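Local coordinates for DNA ligase (Archaeoglobus fulgidus, PDB 3GDE), which probably seals nicks in double-stranded DNA during replication, recombination and repair, using ATP to join a 3'-hydroxyl to a 5'-phosphate, at residues I174-I179 with T189-Y194; L200-V205 with K219-I224. All blocks are in the same frame, centred on the assembly; numbering follows the deposited sequence.

Interaction 1: residues I174-I179 with T189-Y194; sequences IMRDAI and TVERAY
Val190 sets its CG1 methyl against the backbone of Arg176, with CG1 3.8 Å from the carbonyl O of that residue. This methyl stands anti to its own backbone N (chi1 167°), and from there it also meets Ile179, whose CG2 lies 4.1 Å from both Val190 CG1 and Val190 CG2. Val190 CG1 thus bridges the Arg176 backbone and the isoleucine branch, while Val190 CG2 touches the isoleucine alone. Both apolar residues are buried, and Leu200 of helix 200-216 packs against Ile179 as well.

Toward the more exposed side, Arg176 and Glu191 touch through their aliphatic parts: Arg176 CD sits 3.8 Å from Glu191 CB. The glutamate chain bends at chi2, bringing its carboxylate alongside the same CD, while the arginine chain bends at chi3. The guanidinium and carboxylate planes end up only 23° apart, yet the groups do not bond: Arg176 NE and Glu191 OE1 remain 4.4 Å apart, and the oxygen is well out of the guanidinium plane. Within its own helix, Arg176 NH1 is 2.8 Å from Asp177 OD1, a salt bridge of charge alone, since no N-H points at the oxygen.

The short segments have axes 9.4 Å apart at closest approach and N-to-C directions 120° apart. Two successive helices, 172-182 and 187-197, thus pack at a steep angle, as in the helical N-terminal DNA-binding domain of ATP-dependent ligases.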
loop_
_atom_site.group_PDB
_atom_site.type_symbol
_atom_site.label_atom_id
_atom_site.label_comp_id
_atom_site.label_asym_id
_atom_site.label_seq_id
_atom_site.Cartn_x
_atom_site.Cartn_y
_atom_site.Cartn_z
ATOM N N ILE A 174 13.880 -5.286 5.884
ATOM C CA ILE A 174 14.968 -4.865 6.762
ATOM C C ILE A 174 14.431 -4.468 8.145
ATOM O O ILE A 174 14.967 -4.902 9.171
ATOM C CB ILE A 174 15.802 -3.756 6.118
ATOM C CG1 ILE A 174 16.648 -4.355 4.991
ATOM C CG2 ILE A 174 16.662 -3.029 7.172
ATOM C CD1 ILE A 174 17.266 -3.326 4.058
ATOM N N MET A 175 13.346 -3.698 8.173
ATOM C CA MET A 175 12.745 -3.275 9.442
ATOM C C MET A 175 12.245 -4.418 10.336
ATOM O O MET A 175 12.478 -4.387 11.545
ATOM C CB MET A 175 11.645 -2.249 9.210
ATOM C CG MET A 175 12.176 -0.880 8.839
ATOM S SD MET A 175 13.364 -0.222 10.032
ATOM C CE MET A 175 12.330 -0.166 11.509
ATOM N N ARG A 176 11.557 -5.401 9.739
ATOM C CA ARG A 176 11.133 -6.628 10.441
ATOM C C ARG A 176 12.357 -7.297 11.073
ATOM O O ARG A 176 12.346 -7.636 12.252
ATOM C CB ARG A 176 10.404 -7.607 9.484
ATOM C CG ARG A 176 10.483 -9.102 9.895
ATOM C CD ARG A 176 10.118 -10.109 8.789
ATOM N NE ARG A 176 10.682 -9.765 7.482
ATOM C CZ ARG A 176 11.645 -10.437 6.846
ATOM N NH1 ARG A 176 12.182 -11.532 7.381
ATOM N NH2 ARG A 176 12.075 -10.011 5.658
ATOM N N ASP A 177 13.410 -7.449 10.277
ATOM C CA ASP A 177 14.631 -8.126 10.691
ATOM C C ASP A 177 15.389 -7.348 11.771
ATOM O O ASP A 177 15.990 -7.949 12.670
ATOM C CB ASP A 177 15.546 -8.361 9.481
ATOM C CG ASP A 177 15.029 -9.443 8.534
ATOM O OD1 ASP A 177 14.062 -10.148 8.873
ATOM O OD2 ASP A 177 15.606 -9.598 7.438
ATOM N N ALA A 178 15.360 -6.019 11.671
ATOM C CA ALA A 178 16.051 -5.134 12.610
ATOM C C ALA A 178 15.345 -5.101 13.960
ATOM O O ALA A 178 15.993 -5.079 15.010
ATOM C CB ALA A 178 16.171 -3.737 12.028
ATOM N N ILE A 179 14.016 -5.110 13.929
ATOM C CA ILE A 179 13.212 -5.189 15.144
ATOM C C ILE A 179 13.410 -6.536 15.835
ATOM O O ILE A 179 13.505 -6.600 17.070
ATOM C CB ILE A 179 11.715 -4.936 14.860
ATOM C CG1 ILE A 179 11.484 -3.446 14.550
ATOM C CG2 ILE A 179 10.840 -5.381 16.052
ATOM C CD1 ILE A 179 10.191 -3.162 13.785
ATOM N N THR A 189 7.895 -14.225 13.959
ATOM C CA THR A 189 6.878 -13.770 14.891
ATOM C C THR A 189 6.726 -12.245 14.921
ATOM O O THR A 189 5.670 -11.762 15.285
ATOM C CB THR A 189 6.960 -14.476 16.285
ATOM O OG1 THR A 189 6.852 -13.536 17.367
ATOM C CG2 THR A 189 8.219 -15.254 16.403
ATOM N N VAL A 190 7.754 -11.503 14.502
ATOM C CA VAL A 190 7.621 -10.044 14.290
ATOM C C VAL A 190 6.712 -9.824 13.077
ATOM O O VAL A 190 5.747 -9.052 13.126
ATOM C CB VAL A 190 9.003 -9.332 14.070
ATOM C CG1 VAL A 190 8.813 -7.899 13.541
ATOM C CG2 VAL A 190 9.823 -9.321 15.363
ATOM N N GLU A 191 7.052 -10.527 11.997
ATOM C CA GLU A 191 6.243 -10.611 10.797
ATOM C C GLU A 191 4.784 -10.936 11.102
ATOM O O GLU A 191 3.896 -10.198 10.690
ATOM C CB GLU A 191 6.809 -11.690 9.882
ATOM C CG GLU A 191 5.939 -11.991 8.689
ATOM C CD GLU A 191 6.466 -11.361 7.452
ATOM O OE1 GLU A 191 7.097 -12.092 6.652
ATOM O OE2 GLU A 191 6.271 -10.132 7.288
ATOM N N ARG A 192 4.550 -12.042 11.810
ATOM C CA ARG A 192 3.189 -12.481 12.159
ATOM C C ARG A 192 2.386 -11.431 12.909
ATOM O O ARG A 192 1.214 -11.233 12.621
ATOM C CB ARG A 192 3.215 -13.787 12.957
ATOM C CG ARG A 192 3.025 -15.023 12.116
ATOM C CD ARG A 192 2.960 -16.279 12.980
ATOM N NE ARG A 192 4.281 -16.899 13.123
ATOM C CZ ARG A 192 4.940 -17.026 14.272
ATOM N NH1 ARG A 192 4.403 -16.592 15.410
ATOM N NH2 ARG A 192 6.141 -17.602 14.283
ATOM N N ALA A 193 3.027 -10.772 13.872
ATOM C CA ALA A 193 2.412 -9.693 14.652
ATOM C C ALA A 193 2.072 -8.460 13.795
ATOM O O ALA A 193 1.047 -7.793 14.006
ATOM C CB ALA A 193 3.328 -9.298 15.807
ATOM N N TYR A 194 2.943 -8.165 12.836
ATOM C CA TYR A 194 2.709 -7.107 11.867
ATOM C C TYR A 194 1.481 -7.378 10.994
ATOM O O TYR A 194 0.702 -6.459 10.697
ATOM C CB TYR A 194 3.939 -6.911 10.981
ATOM C CG TYR A 194 3.848 -5.744 10.023
ATOM C CD1 TYR A 194 3.332 -4.511 10.429
ATOM C CD2 TYR A 194 4.317 -5.863 8.723
ATOM C CE1 TYR A 194 3.273 -3.429 9.556
ATOM C CE2 TYR A 194 4.267 -4.798 7.843
ATOM C CZ TYR A 194 3.744 -3.580 8.264
ATOM O OH TYR A 194 3.696 -2.525 7.376
#

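Interaction 2: residues L200-V205 with K219-I224; sequences LGRVAV and KIEIHI
A long salt bridge at the surface, accompanied by a close van der Waals contact between a methyl and the guanidinium, joins the first turn of helix 200-216 to the loop that leads from this helix toward strand 230-233. The span is carried by side chains, for even the nearest CA atoms, those of Arg202 and Ile224, are 12.1 Å apart. Arg202 reaches across on a chain bent at chi2 and chi3. Glu221 comes from the opposite direction: its CG lies between the backbone N and the carbonyl carbon (chi1 50°), and the chain runs extended from there to the arginine.

Arg202 NH1 lies 3.8 Å from Glu221 OE1, a long separation for a salt bridge, and NH2 of the same arginine is 3.9 Å from that oxygen. Glu221 OE1 sits at the guanidinium edge, near its plane, although the two planar groups are turned 82° against each other. Ile224 contributes its terminal methyl: CD1 is 3.4 Å from Arg202 NH2, approaching obliquely.

Glu221 and Ile224 are the first and last residues of a type II beta turn, closed by Ile224 N to Glu221 O at 3.1 Å. The turn brings both side chains to the same guanidinium. Within it, His223 NE2 is hydrogen-bonded to Arg266 O, and His223 O to Tyr270 OH.

No hydrogen bond crosses between the segments, so the attraction is chiefly electrostatic and, given the exposed glutamate, probably weakened by solvent.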
loop_
_atom_site.group_PDB
_atom_site.type_symbol
_atom_site.label_atom_id
_atom_site.label_comp_id
_atom_site.label_asym_id
_atom_site.label_seq_id
_atom_site.Cartn_x
_atom_site.Cartn_y
_atom_site.Cartn_z
ATOM N N LEU A 200 3.926 -1.365 12.385
ATOM C CA LEU A 200 5.264 -1.800 12.785
ATOM C C LEU A 200 5.785 -1.085 14.016
ATOM O O LEU A 200 6.592 -1.636 14.762
ATOM C CB LEU A 200 6.271 -1.638 11.638
ATOM C CG LEU A 200 6.780 -2.908 10.959
ATOM C CD1 LEU A 200 8.039 -2.605 10.155
ATOM C CD2 LEU A 200 7.050 -4.048 11.960
ATOM N N GLY A 201 5.338 0.151 14.210
ATOM C CA GLY A 201 5.673 0.920 15.403
ATOM C C GLY A 201 5.126 0.271 16.659
ATOM O O GLY A 201 5.863 0.066 17.626
ATOM N N ARG A 202 3.831 -0.054 16.631
ATOM C CA ARG A 202 3.174 -0.803 17.696
ATOM C C ARG A 202 3.908 -2.117 17.976
ATOM O O ARG A 202 4.140 -2.472 19.129
ATOM C CB ARG A 202 1.719 -1.100 17.311
ATOM C CG ARG A 202 0.731 -1.031 18.463
ATOM C CD ARG A 202 0.114 -2.364 18.853
ATOM N NE ARG A 202 -1.079 -2.630 18.064
ATOM C CZ ARG A 202 -2.154 -3.306 18.472
ATOM N NH1 ARG A 202 -2.232 -3.808 19.703
ATOM N NH2 ARG A 202 -3.169 -3.475 17.624
ATOM N N VAL A 203 4.252 -2.835 16.914
ATOM C CA VAL A 203 4.987 -4.094 17.023
ATOM C C VAL A 203 6.359 -3.911 17.708
ATOM O O VAL A 203 6.727 -4.706 18.580
ATOM C CB VAL A 203 5.111 -4.803 15.630
ATOM C CG1 VAL A 203 6.112 -5.948 15.662
ATOM C CG2 VAL A 203 3.754 -5.327 15.182
ATOM N N ALA A 204 7.097 -2.870 17.321
ATOM C CA ALA A 204 8.404 -2.575 17.911
ATOM C C ALA A 204 8.282 -2.313 19.417
ATOM O O ALA A 204 9.059 -2.853 20.218
ATOM C CB ALA A 204 9.055 -1.400 17.213
ATOM N N VAL A 205 7.285 -1.514 19.793
ATOM C CA VAL A 205 7.044 -1.196 21.192
ATOM C C VAL A 205 6.715 -2.454 22.016
ATOM O O VAL A 205 7.177 -2.596 23.143
ATOM C CB VAL A 205 5.968 -0.092 21.354
ATOM C CG1 VAL A 205 5.622 0.153 22.840
ATOM C CG2 VAL A 205 6.434 1.207 20.683
ATOM N N LYS A 219 -3.255 -10.521 19.464
ATOM C CA LYS A 219 -4.432 -11.089 18.809
ATOM C C LYS A 219 -5.085 -10.090 17.860
ATOM O O LYS A 219 -4.851 -8.877 17.951
ATOM C CB LYS A 219 -5.474 -11.540 19.844
ATOM C CG LYS A 219 -5.042 -12.649 20.765
ATOM C CD LYS A 219 -6.014 -12.742 21.929
ATOM C CE LYS A 219 -5.498 -13.679 23.022
ATOM N NZ LYS A 219 -6.362 -13.588 24.242
ATOM N N ILE A 220 -5.902 -10.619 16.951
ATOM C CA ILE A 220 -6.780 -9.810 16.116
ATOM C C ILE A 220 -7.795 -9.112 17.019
ATOM O O ILE A 220 -8.393 -9.738 17.887
ATOM C CB ILE A 220 -7.541 -10.684 15.072
ATOM C CG1 ILE A 220 -6.556 -11.395 14.135
ATOM C CG2 ILE A 220 -8.554 -9.847 14.294
ATOM C CD1 ILE A 220 -7.158 -12.531 13.332
ATOM N N GLU A 221 -7.960 -7.810 16.819
ATOM C CA GLU A 221 -9.034 -7.077 17.458
ATOM C C GLU A 221 -9.886 -6.370 16.410
ATOM O O GLU A 221 -9.369 -5.893 15.387
ATOM C CB GLU A 221 -8.517 -6.125 18.558
ATOM C CG GLU A 221 -7.378 -5.206 18.178
ATOM C CD GLU A 221 -6.675 -4.588 19.399
ATOM O OE1 GLU A 221 -5.772 -5.245 19.976
ATOM O OE2 GLU A 221 -7.018 -3.437 19.770
ATOM N N ILE A 222 -11.195 -6.331 16.659
ATOM C CA ILE A 222 -12.144 -5.746 15.720
ATOM C C ILE A 222 -11.844 -4.267 15.469
ATOM O O ILE A 222 -11.570 -3.498 16.406
ATOM C CB ILE A 222 -13.621 -5.947 16.153
ATOM C CG1 ILE A 222 -13.948 -7.434 16.267
ATOM C CG2 ILE A 222 -14.573 -5.313 15.133
ATOM C CD1 ILE A 222 -15.393 -7.738 16.666
ATOM N N HIS A 223 -11.885 -3.908 14.186
ATOM C CA HIS A 223 -11.610 -2.565 13.677
ATOM C C HIS A 223 -10.112 -2.297 13.461
ATOM O O HIS A 223 -9.731 -1.242 12.952
ATOM C CB HIS A 223 -12.330 -1.466 14.492
ATOM C CG HIS A 223 -13.819 -1.660 14.572
ATOM N ND1 HIS A 223 -14.478 -1.924 15.754
ATOM C CD2 HIS A 223 -14.769 -1.666 13.606
ATOM C CE1 HIS A 223 -15.769 -2.069 15.516
ATOM N NE2 HIS A 223 -15.973 -1.913 14.220
ATOM N N ILE A 224 -9.273 -3.267 13.815
ATOM C CA ILE A 224 -7.873 -3.235 13.393
ATOM C C ILE A 224 -7.656 -4.264 12.282
ATOM O O ILE A 224 -7.806 -5.470 12.504
ATOM C CB ILE A 224 -6.875 -3.386 14.581
ATOM C CG1 ILE A 224 -6.932 -2.122 15.450
ATOM C CG2 ILE A 224 -5.442 -3.617 14.072
ATOM C CD1 ILE A 224 -6.277 -2.248 16.792
#

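Overall arrangement
The two contacts follow one another along the chain, interaction 1 closing before interaction 2 opens, with centres 12 Å apart on the same side of the chain's centre. Helices 172-182, 187-197 and 200-216 come in sequence, and the last ties the two together: Leu200 packs on Met175 and Ile179, with Leu200 CD2 3.7 Å from Ile179 CD1, while Val203 lies beside Tyr194. Interaction 1 is a partly buried helix pairing, whereas interaction 2 runs outward from the same bundle to the linking loop before strand 230-233. Together they lead from the helical DNA-binding region toward the connection to the adenylation domain.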